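Local coordinates for putative hyaluronoglucosaminidase (Clostridium perfringens, PDB 6PWI), which probably hydrolyses N-acetylhexosamine linkages in glycans, this piece holding the catalytic domain of a probably cell-wall-attached family 84 glycoside hydrolase, at residues Lys224-Tyr229 with Leu275-Ala280; Glu587-Ser592 with His612-Ile617. All coordinates share one frame; numbering follows the deposited sequence.

Interaction 1: Lys224-Tyr229 with Leu275-Ala280; sequences KWREPY and LEKIIA
Trp225 reaches helix 268-286 with the outer corner of its six-membered ring: CZ3 lies 3.7 Å from CB of Ile278 and equally far from the backbone N of that residue. Ile278 N sits at the ring edge, near the ring plane, while Lys277 CB approaches obliquely. The indole gets there because chi1 of 64° tucks CG between the backbone N and the carbonyl carbon, and the side chains of Trp225 and Ile278 then run at a slant to each other. Both are buried, and both also touch Ile255 of strand 250-255. This is the β/α-barrel of the family 84 domain, eight parallel strands in a closed ring: the loop after strand 210-213 packs here on the helix that follows strand 250-255. The Trp225 side chain is about 9 Å from that of Asp299, the predicted proton donor. Arg226, next along, folds back over its neighbour, its guanidinium lying with one face on Trp225, where CZ2 stands 3.6 Å above the plane of the group and over its centre. That position is fixed from outside, by a salt bridge to Asp274 and a hydrogen bond to Asp261 O. The aliphatic parts meet loosely, Arg226 CG lying 4.2 Å from Lys277 CD, and the like charges remain apart, Arg226 NE to Lys277 NZ 5.3 Å. A water joins the two backbones here, donating to Arg226 O at 2.6 Å and to Lys277 O at 2.7 Å. Farther on, Lys281 from the same helix holds the loop carbonyls of Trp225 and Glu227, and Gln284 OE1 accepts from Tyr229 N.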
ATOM      1  N   LYS A 224       8.240  -3.150  27.620  1.00 43.31           N
ATOM      2  CA  LYS A 224       8.053  -4.440  28.261  1.00 42.52           C
ATOM      3  C   LYS A 224       8.478  -5.546  27.298  1.00 39.97           C
ATOM      4  O   LYS A 224       7.897  -6.628  27.302  1.00 39.04           O
ATOM      5  CB  LYS A 224       6.594  -4.639  28.696  1.00 45.26           C
ATOM      6  CG  LYS A 224       6.082  -3.725  29.805  1.00 46.62           C
ATOM      7  CD  LYS A 224       4.905  -4.335  30.546  1.00 50.50           C
ATOM      8  CE  LYS A 224       4.218  -3.391  31.512  1.00 53.35           C
ATOM      9  NZ  LYS A 224       3.256  -2.497  30.820  1.00 56.52           N
ATOM     10  N   TRP A 225       9.507  -5.273  26.488  1.00 39.40           N
ATOM     11  CA  TRP A 225       9.934  -6.229  25.476  1.00 39.92           C
ATOM     12  C   TRP A 225      10.461  -7.515  26.107  1.00 39.91           C
ATOM     13  O   TRP A 225      10.453  -8.559  25.459  1.00 39.19           O
ATOM     14  CB  TRP A 225      10.938  -5.621  24.489  1.00 38.07           C
ATOM     15  CG  TRP A 225      12.251  -5.203  25.075  1.00 36.69           C
ATOM     16  CD1 TRP A 225      12.612  -3.937  25.437  1.00 37.16           C
ATOM     17  CD2 TRP A 225      13.399  -6.034  25.337  1.00 35.62           C
ATOM     18  NE1 TRP A 225      13.897  -3.923  25.911  1.00 36.83           N
ATOM     19  CE2 TRP A 225      14.405  -5.195  25.868  1.00 36.06           C
ATOM     20  CE3 TRP A 225      13.677  -7.399  25.188  1.00 34.88           C
ATOM     21  CZ2 TRP A 225      15.661  -5.677  26.242  1.00 35.34           C
ATOM     22  CZ3 TRP A 225      14.920  -7.874  25.554  1.00 34.44           C
ATOM     23  CH2 TRP A 225      15.897  -7.025  26.077  1.00 34.32           C
ATOM     24  N   ARG A 226      10.906  -7.428  27.368  1.00 41.44           N
ATOM     25  CA  ARG A 226      11.475  -8.572  28.063  1.00 42.18           C
ATOM     26  C   ARG A 226      10.385  -9.593  28.380  1.00 42.41           C
ATOM     27  O   ARG A 226      10.614 -10.796  28.270  1.00 40.74           O
ATOM     28  CB  ARG A 226      12.206  -8.127  29.332  1.00 41.51           C
ATOM     29  CG  ARG A 226      13.618  -7.629  29.071  1.00 40.23           C
ATOM     30  CD  ARG A 226      14.102  -6.837  30.264  1.00 42.25           C
ATOM     31  NE  ARG A 226      15.436  -6.319  29.998  1.00 43.85           N
ATOM     32  CZ  ARG A 226      15.727  -5.036  29.816  1.00 44.14           C
ATOM     33  NH1 ARG A 226      14.774  -4.124  29.895  1.00 41.69           N
ATOM     34  NH2 ARG A 226      16.973  -4.668  29.567  1.00 43.66           N
ATOM     35  N   GLU A 227       9.201  -9.089  28.743  1.00 43.19           N
ATOM     36  CA  GLU A 227       8.108  -9.916  29.224  1.00 46.13           C
ATOM     37  C   GLU A 227       7.400 -10.593  28.053  1.00 42.72           C
ATOM     38  O   GLU A 227       7.083  -9.944  27.060  1.00 45.25           O
ATOM     39  CB  GLU A 227       7.141  -9.059  30.041  1.00 53.47           C
ATOM     40  CG  GLU A 227       7.839  -8.292  31.156  1.00 64.26           C
ATOM     41  CD  GLU A 227       6.972  -7.320  31.940  1.00 72.22           C
ATOM     42  OE1 GLU A 227       5.729  -7.347  31.766  1.00 75.14           O
ATOM     43  OE2 GLU A 227       7.543  -6.533  32.727  1.00 78.18           O
ATOM     44  N   PRO A 228       7.122 -11.915  28.123  1.00 39.06           N
ATOM     45  CA  PRO A 228       6.315 -12.571  27.095  1.00 37.25           C
ATOM     46  C   PRO A 228       4.957 -11.886  26.927  1.00 36.38           C
ATOM     47  O   PRO A 228       4.427 -11.300  27.867  1.00 35.92           O
ATOM     48  CB  PRO A 228       6.140 -14.003  27.630  1.00 36.13           C
ATOM     49  CG  PRO A 228       7.313 -14.209  28.568  1.00 35.71           C
ATOM     50  CD  PRO A 228       7.588 -12.846  29.166  1.00 36.77           C
ATOM     51  N   TYR A 229       4.414 -11.945  25.707  1.00 35.49           N
ATOM     52  CA  TYR A 229       3.058 -11.503  25.425  1.00 34.23           C
ATOM     53  C   TYR A 229       2.094 -12.337  26.266  1.00 34.58           C
ATOM     54  O   TYR A 229       2.279 -13.545  26.385  1.00 34.49           O
ATOM     55  CB  TYR A 229       2.727 -11.723  23.942  1.00 33.60           C
ATOM     56  CG  TYR A 229       3.050 -10.589  22.998  1.00 31.10           C
ATOM     57  CD1 TYR A 229       2.233  -9.468  22.922  1.00 30.76           C
ATOM     58  CD2 TYR A 229       4.149 -10.646  22.156  1.00 30.77           C
ATOM     59  CE1 TYR A 229       2.510  -8.423  22.054  1.00 30.32           C
ATOM     60  CE2 TYR A 229       4.443  -9.608  21.283  1.00 30.96           C
ATOM     61  CZ  TYR A 229       3.622  -8.491  21.231  1.00 30.67           C
ATOM     62  OH  TYR A 229       3.905  -7.456  20.385  1.00 27.90           O
ATOM     63  N   LEU A 275      20.465 -10.799  26.327  1.00 37.53           N
ATOM     64  CA  LEU A 275      20.400 -11.482  25.043  1.00 38.61           C
ATOM     65  C   LEU A 275      19.515 -12.722  25.151  1.00 41.88           C
ATOM     66  O   LEU A 275      18.894 -13.125  24.168  1.00 42.45           O
ATOM     67  CB  LEU A 275      21.807 -11.838  24.554  1.00 34.91           C
ATOM     68  CG  LEU A 275      21.849 -12.572  23.213  1.00 34.05           C
ATOM     69  CD1 LEU A 275      21.296 -11.700  22.099  1.00 32.91           C
ATOM     70  CD2 LEU A 275      23.253 -13.051  22.879  1.00 32.71           C
ATOM     71  N   GLU A 276      19.462 -13.312  26.352  1.00 47.87           N
ATOM     72  CA  GLU A 276      18.648 -14.491  26.613  1.00 50.25           C
ATOM     73  C   GLU A 276      17.170 -14.138  26.459  1.00 46.15           C
ATOM     74  O   GLU A 276      16.390 -14.928  25.926  1.00 41.89           O
ATOM     75  CB  GLU A 276      18.909 -15.032  28.021  1.00 57.75           C
ATOM     76  CG  GLU A 276      20.100 -15.971  28.108  1.00 67.00           C
ATOM     77  CD  GLU A 276      20.274 -16.708  29.432  1.00 72.62           C
ATOM     78  OE1 GLU A 276      19.312 -16.738  30.238  1.00 73.35           O
ATOM     79  OE2 GLU A 276      21.376 -17.257  29.654  1.00 73.99           O
ATOM     80  N   LYS A 277      16.813 -12.938  26.928  1.00 43.70           N
ATOM     81  CA  LYS A 277      15.427 -12.501  26.969  1.00 43.28           C
ATOM     82  C   LYS A 277      14.945 -12.131  25.570  1.00 39.87           C
ATOM     83  O   LYS A 277      13.860 -12.551  25.171  1.00 37.95           O
ATOM     84  CB  LYS A 277      15.235 -11.358  27.970  1.00 43.33           C
ATOM     85  CG  LYS A 277      15.958 -11.569  29.288  1.00 44.67           C
ATOM     86  CD  LYS A 277      15.130 -11.278  30.507  1.00 47.61           C
ATOM     87  CE  LYS A 277      15.874 -11.655  31.770  1.00 49.32           C
ATOM     88  NZ  LYS A 277      15.504 -10.760  32.887  1.00 51.71           N
ATOM     89  N   ILE A 278      15.760 -11.369  24.825  1.00 36.87           N
ATOM     90  CA  ILE A 278      15.363 -10.968  23.484  1.00 36.02           C
ATOM     91  C   ILE A 278      15.128 -12.219  22.636  1.00 35.47           C
ATOM     92  O   ILE A 278      14.122 -12.318  21.936  1.00 35.23           O
ATOM     93  CB  ILE A 278      16.339  -9.954  22.843  1.00 36.22           C
ATOM     94  CG1 ILE A 278      15.673  -9.184  21.698  1.00 36.93           C
ATOM     95  CG2 ILE A 278      17.632 -10.620  22.391  1.00 36.63           C
ATOM     96  CD1 ILE A 278      16.389  -7.912  21.288  1.00 36.32           C
ATOM     97  N   ILE A 279      16.040 -13.192  22.745  1.00 34.33           N
ATOM     98  CA  ILE A 279      15.934 -14.421  21.979  1.00 34.11           C
ATOM     99  C   ILE A 279      14.700 -15.195  22.442  1.00 34.61           C
ATOM    100  O   ILE A 279      14.008 -15.795  21.624  1.00 37.21           O
ATOM    101  CB  ILE A 279      17.248 -15.232  22.048  1.00 35.59           C
ATOM    102  CG1 ILE A 279      18.300 -14.644  21.100  1.00 34.98           C
ATOM    103  CG2 ILE A 279      17.013 -16.715  21.770  1.00 33.52           C
ATOM    104  CD1 ILE A 279      19.701 -15.147  21.340  1.00 36.40           C
ATOM    105  N   ALA A 280      14.405 -15.152  23.746  1.00 33.47           N
ATOM    106  CA  ALA A 280      13.220 -15.824  24.254  1.00 32.11           C
ATOM    107  C   ALA A 280      11.986 -15.205  23.599  1.00 31.90           C
ATOM    108  O   ALA A 280      11.120 -15.918  23.093  1.00 30.55           O
ATOM    109  CB  ALA A 280      13.164 -15.744  25.762  1.00 29.64           C
TER
HETATM  110  O   HOH W   1      11.873 -12.725  27.014  1.00 39.93           O

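Interaction 2: Glu587-Ser592 with His612-Ile617; sequences EEYTAS and HLIPFI
With chi1 at 179°, Tyr589 carries its ring away from its own backbone N and out toward helix 613-623, where Ile614 and Ile617 each turn CG2 to meet it. In both isoleucines chi1 is close to -70°, which places CG1 beside the backbone N and CG2 anti to that N. The CG2 methyl of Ile614 touches the far end of the tyrosine, lying 3.7 Å from Tyr589 OH and 3.9 Å from Tyr589 CE1, and the two side chains cross at about a right angle. One helical turn on, Ile617 CG2 approaches nearer the root of the ring, 4.1 Å from Tyr589 CD1, and the side chains of Ile617 and Tyr589 cross at a slant. The contact is van der Waals packing of these two methyls, both oblique to the ring, on the ring and its hydroxyl oxygen. The arrangement belongs to the helical region that follows the barrel, where helices 496-507, 513-536, 540-572, 575-591 and 613-623 pack together: Ile617 also rests on Thr560 of helix 540-572, and Phe616 inserts among Ile499, Phe502, Ile519 and Tyr523. Just past the tyrosine, Ser592 turns its hydroxyl back on the chain, OG donating to Tyr589 O at 2.6 Å, with a C=O...OG angle of 136°. On the partner helix, His612 occupies the N-cap position, and its carbonyl accepts Phe616 N in the first turn. A bound 1,2-ethanediol, probably from the crystallisation liquor, lies about 4 Å from the Tyr589 side chain.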
ATOM      1  N   GLU A 587     -24.551  28.709   5.025  1.00 34.27           N
ATOM      2  CA  GLU A 587     -25.007  27.719   5.989  1.00 35.60           C
ATOM      3  C   GLU A 587     -24.353  26.375   5.690  1.00 33.21           C
ATOM      4  O   GLU A 587     -23.984  25.650   6.611  1.00 30.84           O
ATOM      5  CB  GLU A 587     -26.534  27.591   6.006  1.00 39.05           C
ATOM      6  CG  GLU A 587     -27.243  28.795   6.609  1.00 45.06           C
ATOM      7  CD  GLU A 587     -28.749  28.888   6.375  1.00 50.17           C
ATOM      8  OE1 GLU A 587     -29.286  28.098   5.556  1.00 50.80           O
ATOM      9  OE2 GLU A 587     -29.389  29.756   7.013  1.00 50.84           O
ATOM     10  N   GLU A 588     -24.197  26.071   4.396  1.00 32.57           N
ATOM     11  CA  GLU A 588     -23.602  24.814   3.969  1.00 32.53           C
ATOM     12  C   GLU A 588     -22.109  24.794   4.291  1.00 31.31           C
ATOM     13  O   GLU A 588     -21.593  23.773   4.737  1.00 31.72           O
ATOM     14  CB  GLU A 588     -23.891  24.531   2.497  1.00 33.49           C
ATOM     15  CG  GLU A 588     -25.365  24.352   2.195  1.00 37.98           C
ATOM     16  CD  GLU A 588     -26.041  23.099   2.735  1.00 44.09           C
ATOM     17  OE1 GLU A 588     -25.451  22.410   3.609  1.00 45.22           O
ATOM     18  OE2 GLU A 588     -27.169  22.809   2.274  1.00 48.12           O
ATOM     19  N   TYR A 589     -21.422  25.923   4.084  1.00 29.46           N
ATOM     20  CA  TYR A 589     -20.013  25.972   4.430  1.00 28.65           C
ATOM     21  C   TYR A 589     -19.845  25.706   5.923  1.00 29.48           C
ATOM     22  O   TYR A 589     -18.973  24.925   6.310  1.00 32.17           O
ATOM     23  CB  TYR A 589     -19.311  27.259   3.984  1.00 27.56           C
ATOM     24  CG  TYR A 589     -17.855  27.300   4.382  1.00 27.50           C
ATOM     25  CD1 TYR A 589     -16.949  26.403   3.836  1.00 27.93           C
ATOM     26  CD2 TYR A 589     -17.386  28.186   5.340  1.00 28.02           C
ATOM     27  CE1 TYR A 589     -15.615  26.400   4.207  1.00 28.64           C
ATOM     28  CE2 TYR A 589     -16.053  28.198   5.726  1.00 28.69           C
ATOM     29  CZ  TYR A 589     -15.163  27.301   5.155  1.00 29.51           C
ATOM     30  OH  TYR A 589     -13.841  27.293   5.500  1.00 29.69           O
ATOM     31  N   THR A 590     -20.681  26.346   6.755  1.00 27.70           N
ATOM     32  CA  THR A 590     -20.593  26.133   8.195  1.00 26.60           C
ATOM     33  C   THR A 590     -20.823  24.656   8.514  1.00 25.35           C
ATOM     34  O   THR A 590     -20.067  24.073   9.284  1.00 25.91           O
ATOM     35  CB  THR A 590     -21.477  27.103   8.988  1.00 25.97           C
ATOM     36  OG1 THR A 590     -20.761  28.334   8.941  1.00 26.62           O
ATOM     37  CG2 THR A 590     -21.646  26.711  10.442  1.00 23.35           C
ATOM     38  N   ALA A 591     -21.857  24.075   7.891  1.00 24.54           N
ATOM     39  CA  ALA A 591     -22.215  22.671   8.025  1.00 23.99           C
ATOM     40  C   ALA A 591     -21.015  21.766   7.718  1.00 23.60           C
ATOM     41  O   ALA A 591     -20.784  20.776   8.412  1.00 22.94           O
ATOM     42  CB  ALA A 591     -23.393  22.359   7.129  1.00 22.49           C
ATOM     43  N   SER A 592     -20.248  22.124   6.683  1.00 22.81           N
ATOM     44  CA  SER A 592     -19.136  21.303   6.239  1.00 23.35           C
ATOM     45  C   SER A 592     -18.087  21.179   7.343  1.00 24.19           C
ATOM     46  O   SER A 592     -17.246  20.285   7.284  1.00 24.27           O
ATOM     47  CB  SER A 592     -18.535  21.849   4.972  1.00 23.35           C
ATOM     48  OG  SER A 592     -17.639  22.914   5.263  1.00 23.46           O
ATOM     49  N   HIS A 612      -8.476  23.409  -3.371  1.00 21.37           N
ATOM     50  CA  HIS A 612      -9.169  24.235  -4.349  1.00 22.15           C
ATOM     51  C   HIS A 612     -10.643  24.432  -4.005  1.00 22.79           C
ATOM     52  O   HIS A 612     -11.176  25.501  -4.297  1.00 23.82           O
ATOM     53  CB  HIS A 612      -8.949  23.725  -5.782  1.00 21.84           C
ATOM     54  CG  HIS A 612      -7.524  23.806  -6.211  1.00 23.06           C
ATOM     55  ND1 HIS A 612      -6.866  25.012  -6.362  1.00 22.92           N
ATOM     56  CD2 HIS A 612      -6.619  22.841  -6.497  1.00 23.57           C
ATOM     57  CE1 HIS A 612      -5.617  24.788  -6.724  1.00 23.07           C
ATOM     58  NE2 HIS A 612      -5.443  23.461  -6.823  1.00 23.56           N
ATOM     59  N   LEU A 613     -11.291  23.427  -3.392  1.00 22.61           N
ATOM     60  CA  LEU A 613     -12.737  23.476  -3.212  1.00 22.21           C
ATOM     61  C   LEU A 613     -13.110  24.591  -2.236  1.00 23.49           C
ATOM     62  O   LEU A 613     -13.990  25.407  -2.527  1.00 24.75           O
ATOM     63  CB  LEU A 613     -13.295  22.127  -2.740  1.00 21.34           C
ATOM     64  CG  LEU A 613     -13.132  20.929  -3.680  1.00 21.59           C
ATOM     65  CD1 LEU A 613     -14.136  19.835  -3.332  1.00 21.14           C
ATOM     66  CD2 LEU A 613     -13.262  21.316  -5.146  1.00 20.24           C
ATOM     67  N   ILE A 614     -12.437  24.621  -1.078  1.00 22.40           N
ATOM     68  CA  ILE A 614     -12.744  25.610  -0.055  1.00 21.94           C
ATOM     69  C   ILE A 614     -12.332  27.008  -0.536  1.00 22.84           C
ATOM     70  O   ILE A 614     -13.120  27.955  -0.416  1.00 23.03           O
ATOM     71  CB  ILE A 614     -12.165  25.202   1.317  1.00 20.49           C
ATOM     72  CG1 ILE A 614     -12.924  24.002   1.888  1.00 20.27           C
ATOM     73  CG2 ILE A 614     -12.166  26.364   2.293  1.00 20.23           C
ATOM     74  CD1 ILE A 614     -12.235  23.322   3.044  1.00 19.14           C
ATOM     75  N   PRO A 615     -11.110  27.204  -1.092  1.00 22.37           N
ATOM     76  CA  PRO A 615     -10.714  28.507  -1.634  1.00 21.96           C
ATOM     77  C   PRO A 615     -11.721  29.093  -2.623  1.00 22.29           C
ATOM     78  O   PRO A 615     -11.947  30.299  -2.625  1.00 23.09           O
ATOM     79  CB  PRO A 615      -9.352  28.215  -2.283  1.00 21.35           C
ATOM     80  CG  PRO A 615      -8.798  27.089  -1.431  1.00 21.19           C
ATOM     81  CD  PRO A 615     -10.007  26.228  -1.145  1.00 21.60           C
ATOM     82  N   PHE A 616     -12.338  28.227  -3.436  1.00 22.43           N
ATOM     83  CA  PHE A 616     -13.328  28.649  -4.414  1.00 22.16           C
ATOM     84  C   PHE A 616     -14.573  29.185  -3.706  1.00 23.25           C
ATOM     85  O   PHE A 616     -15.099  30.231  -4.085  1.00 23.47           O
ATOM     86  CB  PHE A 616     -13.657  27.494  -5.359  1.00 21.88           C
ATOM     87  CG  PHE A 616     -14.651  27.815  -6.448  1.00 22.94           C
ATOM     88  CD1 PHE A 616     -14.567  28.999  -7.167  1.00 22.70           C
ATOM     89  CD2 PHE A 616     -15.659  26.915  -6.777  1.00 22.96           C
ATOM     90  CE1 PHE A 616     -15.478  29.281  -8.176  1.00 22.87           C
ATOM     91  CE2 PHE A 616     -16.560  27.192  -7.796  1.00 22.94           C
ATOM     92  CZ  PHE A 616     -16.472  28.377  -8.493  1.00 22.89           C
ATOM     93  N   ILE A 617     -15.041  28.453  -2.685  1.00 22.96           N
ATOM     94  CA  ILE A 617     -16.194  28.849  -1.896  1.00 23.58           C
ATOM     95  C   ILE A 617     -15.927  30.229  -1.294  1.00 25.80           C
ATOM     96  O   ILE A 617     -16.822  31.073  -1.247  1.00 26.37           O
ATOM     97  CB  ILE A 617     -16.487  27.799  -0.806  1.00 23.15           C
ATOM     98  CG1 ILE A 617     -17.063  26.512  -1.394  1.00 23.04           C
ATOM     99  CG2 ILE A 617     -17.386  28.359   0.286  1.00 22.38           C
ATOM    100  CD1 ILE A 617     -17.310  25.432  -0.361  1.00 22.74           C
TER

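After the N-terminal domain with its mixed sheet, the barrel has passed its second strand, 210-213, when residues 224-229 open interaction 1. Helix 231-247 and strand 250-255 follow, and the contact closes at residues 275-280 on helix 268-286, joining one barrel loop to the next β/α unit. The rest of the barrel and helices 496-507, 513-536 and 540-572 come before interaction 2 opens on helix 575-591. It closes 20 residues later on helix 613-623, across a connection that includes the two-stranded sheet of 597-599 and 602-604. Interactions 1 and 2 are in series, neither nested nor crossed; their centres are about 53 Å apart and their nearest atoms about 37 Å apart.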